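Ribosome-associated factor Y (Coxiella burnetii, PDB 3TQM) probably acts as a short-type HPF hibernation factor in translation regulation, associating with 100S ribosomes, the dimers of 70S ribosomes. Local coordinates at residues Q28-I40 against K48-T60. Sequence-based numbering, arbitrary orientation.
Sequences QPCRDEISNIHII and KIVDANVKLPGST
With chi1 of Val54 at 171°, CG1 lies opposite the backbone N and CG2 opposite the carbonyl carbon, a spread that lets one valine meet two isoleucines. Val54 CG1 rests 3.7 Å from Ile34 CG2, the two side chains crossing at a slant, while Val54 CG2 lies 4.0 Å from Ile37 CG1, beside a side chain that points the same way. Ile34 also turns CG1 to Leu56, whose CD2 stands 3.5 Å from it, and farther along Ile39 CG2 meets Val50 CG1 at 3.9 Å. On this apolar face Ile37 and Ile39 also pack on Leu24 of helix 14-24, and Val50 on Leu77 of helix 70-89. His38, Ile40, Asp51 and Asn53 occupy the other face, where His38 NE2 is hydrogen-bonded to Thr6 OG1 and Asn53 ND2 to Asn62 OD1. Paired backbone bonds join His38 to Asn53 and Ile40 to Asp51, the Ile40 N to Asp51 O bond being 2.8 Å long. Just before strand 36-44 begins, Ser35 N gives a straight 2.9 Å bond to Lys55 O. The Lys55 side chain, bent at chi2 (53°), brings NZ above the carbonyl plane of Ser59, 3.3 Å from Ser59 O in a hydrogen bond; Leu56 N bonds to the same oxygen from the opposite face, across the type II turn Leu56-Ser59. The pairing is the central antiparallel hairpin of the four-stranded sheet, backed by two helices, in the HPF/YfiA fold.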
ATOM      1  N   GLN A  28       8.926  -4.753   4.913  1.00 31.27           N
ATOM      2  CA  GLN A  28      10.301  -5.118   4.605  1.00 33.58           C
ATOM      3  C   GLN A  28      10.298  -6.239   3.573  1.00 29.19           C
ATOM      4  O   GLN A  28       9.275  -6.894   3.378  1.00 24.01           O
ATOM      5  CB  GLN A  28      11.035  -5.555   5.876  1.00 40.93           C
ATOM      6  CG  GLN A  28      10.134  -6.160   6.932  1.00 46.65           C
ATOM      7  CD  GLN A  28      10.823  -7.250   7.721  1.00 56.22           C
ATOM      8  OE1 GLN A  28      11.568  -6.980   8.665  1.00 61.04           O
ATOM      9  NE2 GLN A  28      10.581  -8.497   7.332  1.00 57.91           N
ATOM     10  N   PRO A  29      11.445  -6.473   2.916  1.00 29.99           N
ATOM     11  CA  PRO A  29      12.732  -5.805   3.148  1.00 30.49           C
ATOM     12  C   PRO A  29      12.879  -4.471   2.417  1.00 28.97           C
ATOM     13  O   PRO A  29      11.989  -4.063   1.671  1.00 26.13           O
ATOM     14  CB  PRO A  29      13.735  -6.809   2.586  1.00 30.99           C
ATOM     15  CG  PRO A  29      12.997  -7.462   1.465  1.00 29.45           C
ATOM     16  CD  PRO A  29      11.555  -7.537   1.901  1.00 28.85           C
ATOM     17  N   CYS A  30      14.002  -3.800   2.660  1.00 31.48           N
ATOM     18  CA  CYS A  30      14.381  -2.602   1.917  1.00 31.88           C
ATOM     19  C   CYS A  30      13.434  -1.412   2.103  1.00 31.75           C
ATOM     20  O   CYS A  30      13.318  -0.562   1.220  1.00 32.69           O
ATOM     21  CB  CYS A  30      14.537  -2.931   0.428  1.00 30.04           C
ATOM     22  SG  CYS A  30      15.805  -4.176   0.069  1.00 28.76           S
ATOM     23  N   ARG A  31      12.773  -1.345   3.254  1.00 29.29           N
ATOM     24  CA  ARG A  31      11.841  -0.258   3.521  1.00 29.50           C
ATOM     25  C   ARG A  31      12.532   1.101   3.516  1.00 35.19           C
ATOM     26  O   ARG A  31      11.973   2.091   3.048  1.00 37.16           O
ATOM     27  CB  ARG A  31      11.135  -0.466   4.860  1.00 31.28           C
ATOM     28  CG  ARG A  31      10.160   0.645   5.217  1.00 30.53           C
ATOM     29  CD  ARG A  31       9.476   0.389   6.551  1.00 31.59           C
ATOM     30  NE  ARG A  31      10.414   0.370   7.672  1.00 33.18           N
ATOM     31  CZ  ARG A  31      10.648  -0.693   8.436  1.00 33.40           C
ATOM     32  NH1 ARG A  31      10.012  -1.832   8.203  1.00 31.69           N
ATOM     33  NH2 ARG A  31      11.513  -0.619   9.437  1.00 35.84           N
ATOM     34  N   ASP A  32      13.749   1.150   4.042  1.00 38.93           N
ATOM     35  CA  ASP A  32      14.451   2.421   4.175  1.00 41.35           C
ATOM     36  C   ASP A  32      15.003   2.937   2.850  1.00 38.98           C
ATOM     37  O   ASP A  32      15.578   4.024   2.787  1.00 39.44           O
ATOM     38  CB  ASP A  32      15.553   2.327   5.232  1.00 49.22           C
ATOM     39  CG  ASP A  32      15.000   2.329   6.642  1.00 57.13           C
ATOM     40  OD1 ASP A  32      14.764   3.430   7.184  1.00 59.76           O
ATOM     41  OD2 ASP A  32      14.789   1.234   7.207  1.00 59.96           O
ATOM     42  N   GLU A  33      14.814   2.158   1.790  1.00 35.79           N
ATOM     43  CA  GLU A  33      15.229   2.578   0.460  1.00 32.32           C
ATOM     44  C   GLU A  33      14.061   3.199  -0.291  1.00 29.81           C
ATOM     45  O   GLU A  33      14.227   3.744  -1.382  1.00 29.55           O
ATOM     46  CB  GLU A  33      15.803   1.399  -0.316  1.00 33.03           C
ATOM     47  CG  GLU A  33      16.981   0.750   0.381  1.00 34.67           C
ATOM     48  CD  GLU A  33      17.594  -0.364  -0.433  1.00 35.05           C
ATOM     49  OE1 GLU A  33      17.466  -0.335  -1.675  1.00 32.22           O
ATOM     50  OE2 GLU A  33      18.202  -1.271   0.172  1.00 37.97           O
ATOM     51  N   ILE A  34      12.878   3.116   0.310  1.00 26.13           N
ATOM     52  CA  ILE A  34      11.675   3.704  -0.261  1.00 23.99           C
ATOM     53  C   ILE A  34      11.632   5.210  -0.025  1.00 25.47           C
ATOM     54  O   ILE A  34      11.813   5.677   1.100  1.00 28.82           O
ATOM     55  CB  ILE A  34      10.415   3.089   0.359  1.00 23.76           C
ATOM     56  CG1 ILE A  34      10.354   1.591   0.071  1.00 20.46           C
ATOM     57  CG2 ILE A  34       9.173   3.785  -0.162  1.00 25.36           C
ATOM     58  CD1 ILE A  34       9.169   0.896   0.716  1.00 26.94           C
ATOM     59  N   SER A  35      11.383   5.967  -1.088  1.00 24.46           N
ATOM     60  CA  SER A  35      11.299   7.417  -0.990  1.00 24.92           C
ATOM     61  C   SER A  35       9.849   7.885  -0.909  1.00 28.85           C
ATOM     62  O   SER A  35       9.487   8.645  -0.010  1.00 32.39           O
ATOM     63  CB  SER A  35      11.991   8.074  -2.183  1.00 23.58           C
ATOM     64  OG  SER A  35      11.359   7.725  -3.397  1.00 23.52           O
ATOM     65  N   ASN A  36       9.028   7.430  -1.851  1.00 27.92           N
ATOM     66  CA  ASN A  36       7.622   7.823  -1.909  1.00 30.45           C
ATOM     67  C   ASN A  36       6.652   6.649  -2.004  1.00 29.66           C
ATOM     68  O   ASN A  36       6.855   5.714  -2.780  1.00 29.33           O
ATOM     69  CB  ASN A  36       7.369   8.758  -3.092  1.00 35.38           C
ATOM     70  CG  ASN A  36       8.026  10.108  -2.923  1.00 41.08           C
ATOM     71  OD1 ASN A  36       7.540  10.959  -2.176  1.00 43.71           O
ATOM     72  ND2 ASN A  36       9.131  10.323  -3.632  1.00 42.20           N
ATOM     73  N   ILE A  37       5.584   6.720  -1.221  1.00 27.03           N
ATOM     74  CA  ILE A  37       4.496   5.765  -1.328  1.00 24.04           C
ATOM     75  C   ILE A  37       3.194   6.520  -1.523  1.00 26.03           C
ATOM     76  O   ILE A  37       2.806   7.323  -0.675  1.00 30.23           O
ATOM     77  CB  ILE A  37       4.358   4.911  -0.065  1.00 22.27           C
ATOM     78  CG1 ILE A  37       5.649   4.142   0.205  1.00 25.12           C
ATOM     79  CG2 ILE A  37       3.180   3.957  -0.201  1.00 22.12           C
ATOM     80  CD1 ILE A  37       5.491   3.057   1.244  1.00 28.18           C
ATOM     81  N   HIS A  38       2.522   6.272  -2.642  1.00 24.08           N
ATOM     82  CA  HIS A  38       1.215   6.866  -2.869  1.00 25.27           C
ATOM     83  C   HIS A  38       0.147   5.779  -2.874  1.00 25.17           C
ATOM     84  O   HIS A  38       0.161   4.883  -3.718  1.00 23.71           O
ATOM     85  CB  HIS A  38       1.185   7.670  -4.170  1.00 24.50           C
ATOM     86  CG  HIS A  38      -0.013   8.561  -4.296  1.00 25.70           C
ATOM     87  ND1 HIS A  38      -0.097   9.567  -5.234  1.00 25.53           N
ATOM     88  CD2 HIS A  38      -1.177   8.596  -3.603  1.00 24.90           C
ATOM     89  CE1 HIS A  38      -1.258  10.183  -5.114  1.00 24.18           C
ATOM     90  NE2 HIS A  38      -1.934   9.614  -4.131  1.00 23.92           N
ATOM     91  N   ILE A  39      -0.768   5.862  -1.912  1.00 25.79           N
ATOM     92  CA  ILE A  39      -1.829   4.878  -1.752  1.00 26.84           C
ATOM     93  C   ILE A  39      -3.171   5.444  -2.201  1.00 27.01           C
ATOM     94  O   ILE A  39      -3.498   6.596  -1.920  1.00 26.45           O
ATOM     95  CB  ILE A  39      -1.948   4.420  -0.288  1.00 27.81           C
ATOM     96  CG1 ILE A  39      -0.646   3.771   0.165  1.00 29.92           C
ATOM     97  CG2 ILE A  39      -3.099   3.441  -0.118  1.00 29.13           C
ATOM     98  CD1 ILE A  39      -0.695   3.289   1.583  1.00 32.79           C
ATOM     99  N   ILE A  40      -3.943   4.621  -2.900  1.00 26.79           N
ATOM    100  CA  ILE A  40      -5.251   5.033  -3.383  1.00 26.54           C
ATOM    101  C   ILE A  40      -6.337   4.041  -2.982  1.00 27.01           C
ATOM    102  O   ILE A  40      -6.332   2.886  -3.414  1.00 24.62           O
ATOM    103  CB  ILE A  40      -5.250   5.224  -4.907  1.00 26.64           C
ATOM    104  CG1 ILE A  40      -4.225   6.290  -5.303  1.00 27.97           C
ATOM    105  CG2 ILE A  40      -6.636   5.605  -5.399  1.00 23.97           C
ATOM    106  CD1 ILE A  40      -4.265   6.661  -6.760  1.00 29.10           C
ATOM    107  N   LYS A  48     -13.601  -3.667  -2.109  1.00 31.92           N
ATOM    108  CA  LYS A  48     -12.810  -2.653  -1.426  1.00 30.63           C
ATOM    109  C   LYS A  48     -11.374  -2.705  -1.927  1.00 29.25           C
ATOM    110  O   LYS A  48     -10.521  -3.357  -1.320  1.00 29.98           O
ATOM    111  CB  LYS A  48     -12.831  -2.883   0.088  1.00 29.15           C
ATOM    112  CG  LYS A  48     -14.220  -2.899   0.700  1.00 31.41           C
ATOM    113  CD  LYS A  48     -14.991  -1.640   0.344  1.00 35.24           C
ATOM    114  CE  LYS A  48     -16.303  -1.561   1.114  1.00 38.13           C
ATOM    115  NZ  LYS A  48     -17.149  -2.765   0.891  1.00 40.27           N
ATOM    116  N   ILE A  49     -11.107  -2.018  -3.034  1.00 26.51           N
ATOM    117  CA  ILE A  49      -9.781  -2.042  -3.649  1.00 23.37           C
ATOM    118  C   ILE A  49      -8.813  -1.040  -3.025  1.00 21.84           C
ATOM    119  O   ILE A  49      -9.160   0.121  -2.799  1.00 22.31           O
ATOM    120  CB  ILE A  49      -9.857  -1.761  -5.159  1.00 22.30           C
ATOM    121  CG1 ILE A  49     -10.755  -2.784  -5.855  1.00 23.29           C
ATOM    122  CG2 ILE A  49      -8.472  -1.762  -5.772  1.00 21.83           C
ATOM    123  CD1 ILE A  49     -12.189  -2.339  -5.995  1.00 24.09           C
ATOM    124  N   VAL A  50      -7.595  -1.497  -2.752  1.00 19.84           N
ATOM    125  CA  VAL A  50      -6.525  -0.601  -2.324  1.00 22.62           C
ATOM    126  C   VAL A  50      -5.328  -0.757  -3.264  1.00 26.00           C
ATOM    127  O   VAL A  50      -4.860  -1.867  -3.510  1.00 28.10           O
ATOM    128  CB  VAL A  50      -6.096  -0.863  -0.865  1.00 21.34           C
ATOM    129  CG1 VAL A  50      -4.972   0.078  -0.462  1.00 18.91           C
ATOM    130  CG2 VAL A  50      -7.283  -0.693   0.072  1.00 22.50           C
ATOM    131  N   ASP A  51      -4.850   0.363  -3.795  1.00 27.41           N
ATOM    132  CA  ASP A  51      -3.764   0.361  -4.767  1.00 28.25           C
ATOM    133  C   ASP A  51      -2.578   1.165  -4.234  1.00 22.98           C
ATOM    134  O   ASP A  51      -2.759   2.147  -3.511  1.00 19.08           O
ATOM    135  CB  ASP A  51      -4.258   0.939  -6.096  1.00 38.59           C
ATOM    136  CG  ASP A  51      -3.269   0.740  -7.231  1.00 50.78           C
ATOM    137  OD1 ASP A  51      -2.263   0.023  -7.038  1.00 54.26           O
ATOM    138  OD2 ASP A  51      -3.505   1.295  -8.327  1.00 55.86           O
ATOM    139  N   ALA A  52      -1.366   0.742  -4.583  1.00 22.01           N
ATOM    140  CA  ALA A  52      -0.159   1.376  -4.061  1.00 19.08           C
ATOM    141  C   ALA A  52       0.931   1.562  -5.113  1.00 19.51           C
ATOM    142  O   ALA A  52       1.200   0.667  -5.916  1.00 18.62           O
ATOM    143  CB  ALA A  52       0.378   0.583  -2.878  1.00 17.33           C
ATOM    144  N   ASN A  53       1.554   2.736  -5.097  1.00 23.62           N
ATOM    145  CA  ASN A  53       2.690   3.030  -5.967  1.00 25.86           C
ATOM    146  C   ASN A  53       3.913   3.379  -5.122  1.00 27.07           C
ATOM    147  O   ASN A  53       3.942   4.408  -4.449  1.00 29.37           O
ATOM    148  CB  ASN A  53       2.345   4.175  -6.927  1.00 27.38           C
ATOM    149  CG  ASN A  53       3.536   4.634  -7.751  1.00 28.05           C
ATOM    150  OD1 ASN A  53       4.235   5.573  -7.375  1.00 28.72           O
ATOM    151  ND2 ASN A  53       3.763   3.981  -8.886  1.00 26.77           N
ATOM    152  N   VAL A  54       4.919   2.510  -5.148  1.00 26.41           N
ATOM    153  CA  VAL A  54       6.102   2.672  -4.306  1.00 26.06           C
ATOM    154  C   VAL A  54       7.362   2.973  -5.114  1.00 24.68           C
ATOM    155  O   VAL A  54       7.679   2.277  -6.078  1.00 22.97           O
ATOM    156  CB  VAL A  54       6.351   1.421  -3.446  1.00 25.02           C
ATOM    157  CG1 VAL A  54       7.695   1.518  -2.739  1.00 23.09           C
ATOM    158  CG2 VAL A  54       5.218   1.242  -2.444  1.00 24.24           C
ATOM    159  N   LYS A  55       8.082   4.012  -4.704  1.00 23.78           N
ATOM    160  CA  LYS A  55       9.261   4.457  -5.431  1.00 24.46           C
ATOM    161  C   LYS A  55      10.558   4.114  -4.701  1.00 24.50           C
ATOM    162  O   LYS A  55      10.796   4.562  -3.579  1.00 26.09           O
ATOM    163  CB  LYS A  55       9.176   5.959  -5.707  1.00 27.81           C
ATOM    164  CG  LYS A  55      10.359   6.525  -6.476  1.00 30.37           C
ATOM    165  CD  LYS A  55      10.621   5.749  -7.759  1.00 32.84           C
ATOM    166  CE  LYS A  55      11.783   6.351  -8.534  1.00 34.02           C
ATOM    167  NZ  LYS A  55      12.299   5.423  -9.574  1.00 34.47           N
ATOM    168  N   LEU A  56      11.382   3.300  -5.352  1.00 22.71           N
ATOM    169  CA  LEU A  56      12.698   2.945  -4.849  1.00 23.22           C
ATOM    170  C   LEU A  56      13.727   3.540  -5.798  1.00 28.68           C
ATOM    171  O   LEU A  56      13.378   3.985  -6.892  1.00 30.34           O
ATOM    172  CB  LEU A  56      12.860   1.426  -4.803  1.00 18.70           C
ATOM    173  CG  LEU A  56      11.865   0.639  -3.952  1.00 17.85           C
ATOM    174  CD1 LEU A  56      11.539  -0.687  -4.620  1.00 18.20           C
ATOM    175  CD2 LEU A  56      12.385   0.422  -2.533  1.00 18.11           C
ATOM    176  N   PRO A  57      15.003   3.562  -5.385  1.00 33.59           N
ATOM    177  CA  PRO A  57      16.042   4.065  -6.290  1.00 34.68           C
ATOM    178  C   PRO A  57      16.193   3.164  -7.515  1.00 33.92           C
ATOM    179  O   PRO A  57      16.630   2.018  -7.390  1.00 33.61           O
ATOM    180  CB  PRO A  57      17.311   4.016  -5.429  1.00 35.00           C
ATOM    181  CG  PRO A  57      16.814   4.044  -4.013  1.00 34.90           C
ATOM    182  CD  PRO A  57      15.537   3.257  -4.046  1.00 35.49           C
ATOM    183  N   GLY A  58      15.822   3.677  -8.684  1.00 33.17           N
ATOM    184  CA  GLY A  58      16.008   2.953  -9.928  1.00 30.71           C
ATOM    185  C   GLY A  58      14.797   2.196 -10.439  1.00 31.20           C
ATOM    186  O   GLY A  58      14.784   1.754 -11.585  1.00 31.86           O
ATOM    187  N   SER A  59      13.778   2.040  -9.600  1.00 30.14           N
ATOM    188  CA  SER A  59      12.596   1.279  -9.996  1.00 29.01           C
ATOM    189  C   SER A  59      11.326   1.711  -9.277  1.00 26.05           C
ATOM    190  O   SER A  59      11.361   2.549  -8.379  1.00 26.11           O
ATOM    191  CB  SER A  59      12.831  -0.224  -9.795  1.00 30.85           C
ATOM    192  OG  SER A  59      13.212  -0.507  -8.456  1.00 30.83           O
ATOM    193  N   THR A  60      10.204   1.128  -9.686  1.00 25.24           N
ATOM    194  CA  THR A  60       8.910   1.470  -9.116  1.00 25.33           C
ATOM    195  C   THR A  60       8.052   0.220  -8.957  1.00 26.58           C
ATOM    196  O   THR A  60       7.967  -0.605  -9.867  1.00 27.29           O
ATOM    197  CB  THR A  60       8.162   2.487  -9.994  1.00 23.68           C
ATOM    198  OG1 THR A  60       8.965   3.659 -10.158  1.00 22.58           O
ATOM    199  CG2 THR A  60       6.837   2.873  -9.362  1.00 23.41           C
TER